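Local coordinates for epimerase family protein SDR39U1 (Homo sapiens, PDB 4B4O), which is thought to act as an NADP-dependent oxidoreductase of the short-chain dehydrogenase/reductase family, and binds NADPH, at residues A[39-44]-A[57-62]; A[84-89]-A[101-106]; A[166-171]-A[226-231]. The protein carries 3 engineered substitutions. All blocks are in the same frame, centred on the assembly; numbering follows the deposited sequence.

Interaction 1: residues A[39-44]-A[57-62]; sequences ITWDEL and NLAGEN. With NDP (NADPH dihydro-nicotinamide-adenine-dinucleotide phosphate), chain I.
Asn57 meets Trp41 through its amide oxygen, OD1, which lies 3.8 Å from CH2 at the edge of the indole and near the ring plane. The amide and ring planes are inclined by 66°, so the two groups do not stack. With CG anti to the backbone N (chi1 -162°), the same OD1 curls back to accept a hydrogen bond from Ala59 N at 3.1 Å. This closes an Asx turn at the end of strand 54-57, with the donor well above the carbonyl plane. The other end of the amide, ND2, is hydrogen-bonded to Thr86 and Thr85 of helix 72-95. The turn leads the chain to Ala59, whose CB packs against CZ2 of Trp41 at 3.8 Å. That methyl also lies 4.1 Å from N3A of the NADPH adenine, touching indole and cofactor in different directions. Gly60 N then gives a weak hydrogen bond to the ribose O4B of NADPH. At Glu61 the bend at chi2 helps turn the carboxylate toward the adenine, where OE1 accepts from N6A at 3.1 Å and an almost straight 175°. OE2 is paired in a salt bridge with Arg68. Asn62 adds a weak bond, ND2 to the phosphate oxygen O1A at 3.4 Å. No hydrogen bond links the two segments: Trp41 supplies an apolar backing, while the polar groups of 57-62 bond within the turn, to NADPH and to helix 72-95 and Arg68. A carboxylate facing the exocyclic amine is consistent with recognition of adenine at this end of the pocket.

Interaction 2: residues A[84-89]-A[101-106]; sequences ETTQLL and KAWVLV. With NDP (NADPH dihydro-nicotinamide-adenine-dinucleotide phosphate), chain I.
Trp103 reaches Leu89 and Thr86 because its CG stands anti to the backbone N (chi1 165°), sending the indole off the strand toward helix 72-95. Thr86 has chi1 at -59°, which sets OG1 beside its own backbone N and CG2 anti to that N, so that the methyl is the branch offered to the indole. CG2 lies 4.0 Å from Trp103 CZ2, the side chains crossing at about a right angle. The backbone of the same residue also approaches: Thr86 O is 4.0 Å from CZ2, an oblique approach and not a hydrogen bond. Leu89 adds the closest contact between the two segments, CB to CH2 of Trp103 at 3.6 Å, again oblique to the ring, and its CD1 lies 3.9 Å from CZ3. Two residues further along the strand, Leu105 meets Thr86 tip to tip, CD1 being 3.9 Å from OG1 and CD2 4.1 Å from CG2. The polar groups at this interface bond to other partners: Thr86 OG1 is hydrogen-bonded to Arg82 O within its own helix, and Trp103 NE1 to Ala143 O. The contact is therefore van der Waals packing of buried side chains. Val106 faces the cofactor, its CG1 3.6 Å from O4D of the nicotinamide ribose. The axes of helix segment 84-89 and strand segment 102-106 approach to 11.1 Å and run antiparallel, at 175°, the geometry expected where helix 72-95 connects the parallel, neighbouring strands 54-57 and 102-108 in a beta-alpha-beta crossover of the Rossmann fold. Beside it, helix 131-143 packs Trp139 and Ala143 against both Thr86 and Leu105, while strand 151-161 continues the sheet beyond 102-108.

Interaction 3: residues A[166-171]-A[226-231]; sequences GAMGHM and AEFAQT
Phe228 receives two methionine side chains, both modelled as selenomethionine, that arrive from the direction opposite to its own. Its CG is anti to the backbone N (chi1 166°), which carries the ring away from helix 225-236 toward helix 166-176. Met168 is bent at chi2 (-72°), and its terminal CE comes to the edge of the phenyl ring, in plane, at 3.5 Å from CZ. CE1 is equally near, so the methyl straddles that ring bond. Met171 takes a different shape: extended at chi2, it bends at its last torsion. SE is the touching atom, 3.7 Å from Phe228 CE2 and 4.8 Å from the ring centroid. At 69° off the ring normal, this Met-aromatic contact is oblique. One methionine thus uses its methyl and the other its selenium, each on the outer atoms of the same ring. No hydrogen bond joins the helices. On helix 225-236 itself, Thr231 OG1 donates to Glu227 O at 2.8 Å, while Thr231 N reaches that oxygen from the opposite face of its plane. Around the pair, Phe190 stacks on Phe228, and Leu288 of helix 284-293 touches both Met168 and Phe228. This is helix-helix packing that combines a Met-aromatic contact with a methyl at the ring edge, joining the helix that follows strand 151-161 of the Rossmann sheet to the later, mainly helical part of the chain.

In the fold
Interactions 1 and 2 belong to one unit: their centres are 10 Å apart, both reach the parallel sheet and NADPH, and Leu58 packs directly on Val106. All their touching residues are buried. Their roles differ, however, since 57-62 is a loop that presents polar groups to the cofactor, whereas 84-89 and 101-106 form an apolar helix-on-sheet layer. Asn57 of interaction 1 is probably hydrogen-bonded to Thr85 and Thr86 of interaction 2. Interaction 3 lies across the chain's centre, about 29 and 30 Å from the other two between centres, and touches neither. It joins helix to helix without a sheet strand, and Met171 is partly exposed, making it less enclosed.

Interaction 1: residues A[39-44]-A[57-62]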
loop_
_atom_site.group_PDB
_atom_site.type_symbol
_atom_site.label_atom_id
_atom_site.label_comp_id
_atom_site.label_asym_id
_atom_site.label_seq_id
_atom_site.Cartn_x
_atom_site.Cartn_y
_atom_site.Cartn_z
ATOM N N ILE A 39 2.395 10.701 18.481
ATOM C CA ILE A 39 1.810 10.158 19.685
ATOM C C ILE A 39 1.778 8.639 19.566
ATOM O O ILE A 39 1.751 8.104 18.476
ATOM C CB ILE A 39 0.385 10.736 19.971
ATOM C CG1 ILE A 39 -0.657 10.291 18.929
ATOM C CG2 ILE A 39 0.413 12.273 19.975
ATOM C CD1 ILE A 39 -2.098 10.542 19.314
ATOM N N THR A 40 1.773 7.948 20.694
ATOM C CA THR A 40 1.729 6.488 20.703
ATOM C C THR A 40 0.301 5.948 20.672
ATOM O O THR A 40 -0.661 6.670 20.943
ATOM C CB THR A 40 2.434 5.911 21.938
ATOM O OG1 THR A 40 1.742 6.341 23.102
ATOM C CG2 THR A 40 3.867 6.374 22.018
ATOM N N TRP A 41 0.170 4.666 20.350
ATOM C CA TRP A 41 -1.137 3.980 20.360
ATOM C C TRP A 41 -1.732 3.974 21.733
ATOM O O TRP A 41 -2.928 4.224 21.896
ATOM C CB TRP A 41 -1.026 2.557 19.804
ATOM C CG TRP A 41 -0.627 2.594 18.347
ATOM C CD1 TRP A 41 0.635 2.384 17.809
ATOM C CD2 TRP A 41 -1.458 2.966 17.196
ATOM N NE1 TRP A 41 0.636 2.558 16.452
ATOM C CE2 TRP A 41 -0.581 2.905 16.022
ATOM C CE3 TRP A 41 -2.785 3.306 17.022
ATOM C CZ2 TRP A 41 -1.048 3.166 14.749
ATOM C CZ3 TRP A 41 -3.241 3.575 15.732
ATOM C CH2 TRP A 41 -2.398 3.506 14.624
ATOM N N ASP A 42 -0.903 3.729 22.734
ATOM C CA ASP A 42 -1.360 3.750 24.115
ATOM C C ASP A 42 -1.916 5.115 24.485
ATOM O O ASP A 42 -2.908 5.215 25.201
ATOM C CB ASP A 42 -0.223 3.371 25.080
ATOM C CG ASP A 42 0.164 1.901 24.983
ATOM O OD1 ASP A 42 -0.567 1.113 24.332
ATOM O OD2 ASP A 42 1.202 1.538 25.570
ATOM N N GLU A 43 -1.259 6.161 24.008
ATOM C CA GLU A 43 -1.684 7.522 24.291
ATOM C C GLU A 43 -2.995 7.846 23.587
ATOM O O GLU A 43 -3.842 8.491 24.176
ATOM C CB GLU A 43 -0.564 8.506 23.935
ATOM C CG GLU A 43 -0.919 10.004 23.823
ATOM C CD GLU A 43 0.381 10.840 23.725
ATOM O OE1 GLU A 43 1.442 10.299 23.261
ATOM O OE2 GLU A 43 0.384 12.030 24.147
ATOM N N LEU A 44 -3.168 7.383 22.358
ATOM C CA LEU A 44 -4.419 7.583 21.634
ATOM C C LEU A 44 -5.612 6.932 22.333
ATOM O O LEU A 44 -6.692 7.499 22.377
ATOM C CB LEU A 44 -4.300 7.029 20.211
ATOM C CG LEU A 44 -5.536 7.068 19.315
ATOM C CD1 LEU A 44 -5.835 8.495 18.893
ATOM C CD2 LEU A 44 -5.293 6.174 18.127
ATOM N N ASN A 57 -4.522 5.745 8.123
ATOM C CA ASN A 57 -3.807 4.622 8.731
ATOM C C ASN A 57 -2.980 3.818 7.727
ATOM O O ASN A 57 -3.488 3.372 6.693
ATOM C CB ASN A 57 -4.735 3.671 9.478
ATOM C CG ASN A 57 -3.975 2.788 10.451
ATOM O OD1 ASN A 57 -2.908 3.130 10.913
ATOM N ND2 ASN A 57 -4.528 1.658 10.758
ATOM N N LEU A 58 -1.706 3.638 8.075
ATOM C CA LEU A 58 -0.761 2.831 7.310
ATOM C C LEU A 58 -0.178 1.702 8.159
ATOM O O LEU A 58 0.645 0.907 7.674
ATOM C CB LEU A 58 0.376 3.713 6.794
ATOM C CG LEU A 58 -0.010 4.932 5.962
ATOM C CD1 LEU A 58 1.233 5.750 5.688
ATOM C CD2 LEU A 58 -0.705 4.545 4.683
ATOM N N ALA A 59 -0.603 1.607 9.413
ATOM C CA ALA A 59 0.033 0.707 10.364
ATOM C C ALA A 59 -0.156 -0.759 9.955
ATOM O O ALA A 59 -1.243 -1.164 9.598
ATOM C CB ALA A 59 -0.516 0.945 11.768
ATOM N N GLY A 60 0.914 -1.547 10.042
ATOM C CA GLY A 60 0.834 -2.979 9.786
ATOM C C GLY A 60 2.174 -3.692 9.918
ATOM O O GLY A 60 3.196 -3.202 9.446
ATOM N N GLU A 61 2.169 -4.837 10.589
ATOM C CA GLU A 61 3.321 -5.717 10.581
ATOM C C GLU A 61 3.653 -6.031 9.119
ATOM O O GLU A 61 2.768 -6.383 8.338
ATOM C CB GLU A 61 3.008 -6.997 11.344
ATOM C CG GLU A 61 4.133 -8.019 11.357
ATOM C CD GLU A 61 5.255 -7.705 12.333
ATOM O OE1 GLU A 61 5.156 -6.729 13.111
ATOM O OE2 GLU A 61 6.239 -8.462 12.301
ATOM N N ASN A 62 4.935 -5.945 8.773
ATOM C CA ASN A 62 5.373 -6.182 7.405
ATOM C C ASN A 62 5.174 -7.625 6.916
ATOM O O ASN A 62 5.707 -8.573 7.500
ATOM C CB ASN A 62 6.852 -5.831 7.240
ATOM C CG ASN A 62 7.230 -5.683 5.782
ATOM O OD1 ASN A 62 7.747 -6.604 5.167
ATOM N ND2 ASN A 62 6.879 -4.529 5.197
HETATM P PA NDP I . 6.005 -0.305 6.488
HETATM O O1A NDP I . 6.290 -1.708 7.080
HETATM O O2A NDP I . 7.160 0.556 5.936
HETATM O O5B NDP I . 5.334 0.702 7.582
HETATM C C5B NDP I . 4.497 0.101 8.565
HETATM C C4B NDP I . 4.505 0.980 9.790
HETATM O O4B NDP I . 3.498 0.480 10.667
HETATM C C3B NDP I . 5.853 0.931 10.517
HETATM O O3B NDP I . 6.666 2.121 10.306
HETATM C C2B NDP I . 5.476 0.808 11.986
HETATM O O2B NDP I . 5.456 2.070 12.637
HETATM C C1B NDP I . 4.058 0.325 11.963
HETATM N N9A NDP I . 4.111 -1.103 12.287
HETATM C C8A NDP I . 4.937 -2.105 11.843
HETATM N N7A NDP I . 4.610 -3.291 12.510
HETATM C C5A NDP I . 3.591 -3.010 13.365
HETATM C C6A NDP I . 2.763 -3.732 14.336
HETATM N N6A NDP I . 2.914 -5.056 14.546
HETATM N N1A NDP I . 1.818 -3.050 15.017
HETATM C C2A NDP I . 1.659 -1.711 14.812
HETATM N N3A NDP I . 2.358 -0.980 13.919
HETATM C C4A NDP I . 3.282 -1.579 13.202
HETATM O O3 NDP I . 4.866 -0.640 5.389
HETATM P PN NDP I . 4.561 0.283 4.103
HETATM O O1N NDP I . 4.850 1.732 4.461
HETATM O O2N NDP I . 5.256 -0.288 2.904
HETATM O O5D NDP I . 2.944 0.046 3.896
HETATM C C5D NDP I . 2.111 0.559 4.961
HETATM C C4D NDP I . 0.733 -0.070 4.953
HETATM O O4D NDP I . 0.366 -0.155 3.581
HETATM C C3D NDP I . 0.675 -1.513 5.495
HETATM O O3D NDP I . -0.552 -1.719 6.267
HETATM C C2D NDP I . 0.744 -2.384 4.236
HETATM O O2D NDP I . -0.007 -3.605 4.223
HETATM C C1D NDP I . 0.067 -1.505 3.218
HETATM N N1N NDP I . 0.469 -1.795 1.830
HETATM C C2N NDP I . 1.750 -1.726 1.443
HETATM C C3N NDP I . 2.112 -1.998 0.142
HETATM C C7N NDP I . 3.542 -1.893 -0.238
HETATM O O7N NDP I . 4.291 -1.273 0.514
HETATM N N7N NDP I . 3.996 -2.450 -1.358
HETATM C C4N NDP I . 1.092 -2.327 -0.893
HETATM C C5N NDP I . -0.269 -2.362 -0.371
HETATM C C6N NDP I . -0.519 -2.089 0.962
HETATM P P2B NDP I . 6.102 2.205 14.156
HETATM O O1X NDP I . 5.078 1.612 15.101
HETATM O O2X NDP I . 7.450 1.423 14.160
HETATM O O3X NDP I . 6.167 3.753 14.182
#

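Interaction 2: residues A[84-89]-A[101-106]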
loop_
_atom_site.group_PDB
_atom_site.type_symbol
_atom_site.label_atom_id
_atom_site.label_comp_id
_atom_site.label_asym_id
_atom_site.label_seq_id
_atom_site.Cartn_x
_atom_site.Cartn_y
_atom_site.Cartn_z
ATOM N N GLU A 84 -6.545 -3.869 14.767
ATOM C CA GLU A 84 -6.541 -3.171 16.055
ATOM C C GLU A 84 -6.216 -1.708 15.869
ATOM O O GLU A 84 -6.954 -0.867 16.352
ATOM C CB GLU A 84 -5.596 -3.821 17.067
ATOM C CG GLU A 84 -6.084 -5.180 17.516
ATOM C CD GLU A 84 -5.072 -5.952 18.361
ATOM O OE1 GLU A 84 -4.252 -5.314 19.092
ATOM O OE2 GLU A 84 -5.151 -7.215 18.362
ATOM N N THR A 85 -5.136 -1.394 15.165
ATOM C CA THR A 85 -4.787 0.016 14.921
ATOM C C THR A 85 -5.897 0.739 14.160
ATOM O O THR A 85 -6.287 1.842 14.529
ATOM C CB THR A 85 -3.458 0.199 14.163
ATOM O OG1 THR A 85 -3.550 -0.406 12.870
ATOM C CG2 THR A 85 -2.303 -0.376 14.968
ATOM N N THR A 86 -6.443 0.097 13.139
ATOM C CA THR A 86 -7.527 0.704 12.379
ATOM C C THR A 86 -8.760 0.956 13.261
ATOM O O THR A 86 -9.372 2.018 13.209
ATOM C CB THR A 86 -7.891 -0.153 11.143
ATOM O OG1 THR A 86 -6.736 -0.289 10.310
ATOM C CG2 THR A 86 -9.040 0.477 10.322
ATOM N N GLN A 87 -9.116 -0.021 14.071
ATOM C CA GLN A 87 -10.321 0.070 14.906
ATOM C C GLN A 87 -10.149 1.147 15.950
ATOM O O GLN A 87 -11.076 1.882 16.265
ATOM C CB GLN A 87 -10.607 -1.293 15.539
ATOM C CG GLN A 87 -11.814 -1.337 16.457
ATOM C CD GLN A 87 -12.802 -2.460 16.096
ATOM O OE1 GLN A 87 -13.195 -3.295 16.948
ATOM N NE2 GLN A 87 -13.221 -2.477 14.825
ATOM N N LEU A 88 -8.928 1.266 16.454
ATOM C CA LEU A 88 -8.612 2.219 17.509
ATOM C C LEU A 88 -8.766 3.641 16.993
ATOM O O LEU A 88 -9.268 4.520 17.691
ATOM C CB LEU A 88 -7.180 1.991 17.999
ATOM C CG LEU A 88 -6.857 2.126 19.497
ATOM C CD1 LEU A 88 -7.986 1.764 20.449
ATOM C CD2 LEU A 88 -5.622 1.253 19.780
ATOM N N LEU A 89 -8.314 3.861 15.766
ATOM C CA LEU A 89 -8.482 5.144 15.101
ATOM C C LEU A 89 -9.945 5.424 14.791
ATOM O O LEU A 89 -10.438 6.535 15.018
ATOM C CB LEU A 89 -7.649 5.196 13.807
ATOM C CG LEU A 89 -6.227 5.744 13.968
ATOM C CD1 LEU A 89 -5.340 5.536 12.739
ATOM C CD2 LEU A 89 -6.318 7.217 14.339
ATOM N N LYS A 101 -12.631 15.722 9.103
ATOM C CA LYS A 101 -13.473 15.772 7.915
ATOM C C LYS A 101 -13.174 14.627 6.928
ATOM O O LYS A 101 -14.034 14.265 6.145
ATOM C CB LYS A 101 -13.361 17.168 7.252
ATOM C CG LYS A 101 -12.133 17.405 6.379
ATOM N N ALA A 102 -11.963 14.058 6.980
ATOM C CA ALA A 102 -11.606 12.909 6.117
ATOM C C ALA A 102 -10.861 11.788 6.863
ATOM O O ALA A 102 -10.173 12.026 7.862
ATOM C CB ALA A 102 -10.820 13.354 4.896
ATOM N N TRP A 103 -11.035 10.557 6.372
ATOM C CA TRP A 103 -10.466 9.318 6.979
ATOM C C TRP A 103 -10.123 8.327 5.898
ATOM O O TRP A 103 -10.997 7.846 5.187
ATOM C CB TRP A 103 -11.479 8.724 7.950
ATOM C CG TRP A 103 -11.301 7.296 8.454
ATOM C CD1 TRP A 103 -12.278 6.325 8.533
ATOM C CD2 TRP A 103 -10.122 6.665 9.071
ATOM N NE1 TRP A 103 -11.802 5.177 9.105
ATOM C CE2 TRP A 103 -10.530 5.308 9.450
ATOM C CE3 TRP A 103 -8.823 7.062 9.323
ATOM C CZ2 TRP A 103 -9.655 4.408 10.034
ATOM C CZ3 TRP A 103 -7.952 6.145 9.925
ATOM C CH2 TRP A 103 -8.358 4.846 10.258
ATOM N N VAL A 104 -8.838 8.053 5.742
ATOM C CA VAL A 104 -8.343 7.307 4.601
ATOM C C VAL A 104 -7.539 6.104 5.042
ATOM O O VAL A 104 -6.639 6.239 5.861
ATOM C CB VAL A 104 -7.457 8.203 3.745
ATOM C CG1 VAL A 104 -7.017 7.452 2.493
ATOM C CG2 VAL A 104 -8.209 9.499 3.446
ATOM N N LEU A 105 -7.864 4.933 4.493
ATOM C CA LEU A 105 -7.154 3.687 4.807
ATOM C C LEU A 105 -6.468 3.156 3.580
ATOM O O LEU A 105 -6.970 3.309 2.461
ATOM C CB LEU A 105 -8.135 2.627 5.302
ATOM C CG LEU A 105 -7.497 1.322 5.771
ATOM C CD1 LEU A 105 -6.485 1.579 6.883
ATOM C CD2 LEU A 105 -8.580 0.381 6.262
ATOM N N VAL A 106 -5.288 2.574 3.781
ATOM C CA VAL A 106 -4.592 1.878 2.699
ATOM C C VAL A 106 -4.757 0.401 2.942
ATOM O O VAL A 106 -4.430 -0.099 4.019
ATOM C CB VAL A 106 -3.080 2.220 2.616
ATOM C CG1 VAL A 106 -2.349 1.237 1.715
ATOM C CG2 VAL A 106 -2.855 3.636 2.105
HETATM P PA NDP I . 6.005 -0.305 6.488
HETATM O O1A NDP I . 6.290 -1.708 7.080
HETATM O O2A NDP I . 7.160 0.556 5.936
HETATM O O5B NDP I . 5.334 0.702 7.582
HETATM C C5B NDP I . 4.497 0.101 8.565
HETATM C C4B NDP I . 4.505 0.980 9.790
HETATM O O4B NDP I . 3.498 0.480 10.667
HETATM C C3B NDP I . 5.853 0.931 10.517
HETATM O O3B NDP I . 6.666 2.121 10.306
HETATM C C2B NDP I . 5.476 0.808 11.986
HETATM O O2B NDP I . 5.456 2.070 12.637
HETATM C C1B NDP I . 4.058 0.325 11.963
HETATM N N9A NDP I . 4.111 -1.103 12.287
HETATM C C8A NDP I . 4.937 -2.105 11.843
HETATM N N7A NDP I . 4.610 -3.291 12.510
HETATM C C5A NDP I . 3.591 -3.010 13.365
HETATM C C6A NDP I . 2.763 -3.732 14.336
HETATM N N6A NDP I . 2.914 -5.056 14.546
HETATM N N1A NDP I . 1.818 -3.050 15.017
HETATM C C2A NDP I . 1.659 -1.711 14.812
HETATM N N3A NDP I . 2.358 -0.980 13.919
HETATM C C4A NDP I . 3.282 -1.579 13.202
HETATM O O3 NDP I . 4.866 -0.640 5.389
HETATM P PN NDP I . 4.561 0.283 4.103
HETATM O O1N NDP I . 4.850 1.732 4.461
HETATM O O2N NDP I . 5.256 -0.288 2.904
HETATM O O5D NDP I . 2.944 0.046 3.896
HETATM C C5D NDP I . 2.111 0.559 4.961
HETATM C C4D NDP I . 0.733 -0.070 4.953
HETATM O O4D NDP I . 0.366 -0.155 3.581
HETATM C C3D NDP I . 0.675 -1.513 5.495
HETATM O O3D NDP I . -0.552 -1.719 6.267
HETATM C C2D NDP I . 0.744 -2.384 4.236
HETATM O O2D NDP I . -0.007 -3.605 4.223
HETATM C C1D NDP I . 0.067 -1.505 3.218
HETATM N N1N NDP I . 0.469 -1.795 1.830
HETATM C C2N NDP I . 1.750 -1.726 1.443
HETATM C C3N NDP I . 2.112 -1.998 0.142
HETATM C C7N NDP I . 3.542 -1.893 -0.238
HETATM O O7N NDP I . 4.291 -1.273 0.514
HETATM N N7N NDP I . 3.996 -2.450 -1.358
HETATM C C4N NDP I . 1.092 -2.327 -0.893
HETATM C C5N NDP I . -0.269 -2.362 -0.371
HETATM C C6N NDP I . -0.519 -2.089 0.962
HETATM P P2B NDP I . 6.102 2.205 14.156
HETATM O O1X NDP I . 5.078 1.612 15.101
HETATM O O2X NDP I . 7.450 1.423 14.160
HETATM O O3X NDP I . 6.167 3.753 14.182
#

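Interaction 3: residues A[166-171]-A[226-231]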
loop_
_atom_site.group_PDB
_atom_site.type_symbol
_atom_site.label_atom_id
_atom_site.label_comp_id
_atom_site.label_asym_id
_atom_site.label_seq_id
_atom_site.Cartn_x
_atom_site.Cartn_y
_atom_site.Cartn_z
ATOM N N GLY A 166 10.412 -0.682 0.954
ATOM C CA GLY A 166 9.421 -1.522 0.293
ATOM C C GLY A 166 10.050 -2.675 -0.446
ATOM O O GLY A 166 11.106 -3.171 -0.064
ATOM N N ALA A 167 9.389 -3.099 -1.520
ATOM C CA ALA A 167 9.863 -4.243 -2.311
ATOM C C ALA A 167 11.233 -3.946 -2.926
ATOM O O ALA A 167 12.069 -4.828 -2.993
ATOM C CB ALA A 167 8.853 -4.645 -3.377
HETATM N N MSE A 168 11.471 -2.709 -3.357
HETATM C CA MSE A 168 12.765 -2.342 -3.962
HETATM C C MSE A 168 13.915 -2.518 -2.983
HETATM O O MSE A 168 15.028 -2.820 -3.374
HETATM C CB MSE A 168 12.735 -0.899 -4.476
HETATM C CG MSE A 168 11.843 -0.768 -5.699
HETATM SE SE MSE A 168 12.728 -1.601 -7.225
HETATM C CE MSE A 168 11.214 -1.967 -8.385
ATOM N N GLY A 169 13.654 -2.332 -1.700
ATOM C CA GLY A 169 14.647 -2.657 -0.696
ATOM C C GLY A 169 15.221 -4.056 -0.881
ATOM O O GLY A 169 16.406 -4.250 -0.713
ATOM N N HIS A 170 14.377 -5.030 -1.209
ATOM C CA HIS A 170 14.815 -6.407 -1.426
ATOM C C HIS A 170 15.351 -6.703 -2.806
ATOM O O HIS A 170 16.187 -7.610 -2.973
ATOM C CB HIS A 170 13.664 -7.369 -1.149
ATOM C CG HIS A 170 13.222 -7.386 0.295
ATOM N ND1 HIS A 170 14.052 -7.798 1.316
ATOM C CD2 HIS A 170 11.997 -7.045 0.879
ATOM C CE1 HIS A 170 13.395 -7.698 2.491
ATOM N NE2 HIS A 170 12.126 -7.229 2.225
HETATM N N MSE A 171 14.880 -5.968 -3.812
HETATM C CA MSE A 171 15.165 -6.308 -5.210
HETATM C C MSE A 171 16.320 -5.552 -5.814
HETATM O O MSE A 171 16.936 -6.010 -6.773
HETATM C CB MSE A 171 13.933 -5.998 -6.054
HETATM C CG MSE A 171 12.863 -7.091 -5.959
HETATM SE SE MSE A 171 11.363 -6.709 -7.201
HETATM C CE MSE A 171 10.681 -5.151 -6.191
ATOM N N ALA A 226 7.128 -10.474 -16.051
ATOM C CA ALA A 226 8.201 -10.572 -17.058
ATOM C C ALA A 226 8.551 -9.196 -17.581
ATOM O O ALA A 226 9.732 -8.849 -17.685
ATOM C CB ALA A 226 7.811 -11.467 -18.214
ATOM N N GLU A 227 7.536 -8.391 -17.890
ATOM C CA GLU A 227 7.777 -7.011 -18.390
ATOM C C GLU A 227 8.456 -6.124 -17.327
ATOM O O GLU A 227 9.354 -5.356 -17.636
ATOM C CB GLU A 227 6.478 -6.363 -18.928
ATOM C CG GLU A 227 6.599 -4.877 -19.341
ATOM C CD GLU A 227 5.237 -4.190 -19.595
ATOM O OE1 GLU A 227 4.276 -4.938 -19.967
ATOM O OE2 GLU A 227 5.105 -2.938 -19.409
ATOM N N PHE A 228 8.058 -6.280 -16.073
ATOM C CA PHE A 228 8.743 -5.604 -14.975
ATOM C C PHE A 228 10.249 -5.927 -14.886
ATOM O O PHE A 228 11.079 -5.032 -14.749
ATOM C CB PHE A 228 8.077 -5.939 -13.617
ATOM C CG PHE A 228 8.909 -5.550 -12.439
ATOM C CD1 PHE A 228 8.986 -4.229 -12.055
ATOM C CD2 PHE A 228 9.670 -6.486 -11.771
ATOM C CE1 PHE A 228 9.781 -3.845 -11.002
ATOM C CE2 PHE A 228 10.488 -6.111 -10.717
ATOM C CZ PHE A 228 10.539 -4.787 -10.326
ATOM N N ALA A 229 10.589 -7.205 -14.911
ATOM C CA ALA A 229 11.980 -7.612 -14.782
ATOM C C ALA A 229 12.806 -7.038 -15.924
ATOM O O ALA A 229 13.906 -6.515 -15.718
ATOM C CB ALA A 229 12.100 -9.139 -14.720
ATOM N N GLN A 230 12.270 -7.151 -17.129
ATOM C CA GLN A 230 12.953 -6.694 -18.329
ATOM C C GLN A 230 13.179 -5.173 -18.310
ATOM O O GLN A 230 14.292 -4.710 -18.536
ATOM C CB GLN A 230 12.151 -7.141 -19.549
ATOM C CG GLN A 230 12.700 -6.708 -20.891
ATOM C CD GLN A 230 11.692 -7.025 -22.044
ATOM O OE1 GLN A 230 11.266 -8.182 -22.247
ATOM N NE2 GLN A 230 11.290 -5.968 -22.792
ATOM N N THR A 231 12.133 -4.420 -17.974
ATOM C CA THR A 231 12.190 -2.946 -17.904
ATOM C C THR A 231 13.114 -2.454 -16.805
ATOM O O THR A 231 13.802 -1.470 -16.938
ATOM C CB THR A 231 10.788 -2.349 -17.629
ATOM O OG1 THR A 231 9.868 -2.821 -18.614
ATOM C CG2 THR A 231 10.797 -0.809 -17.680
#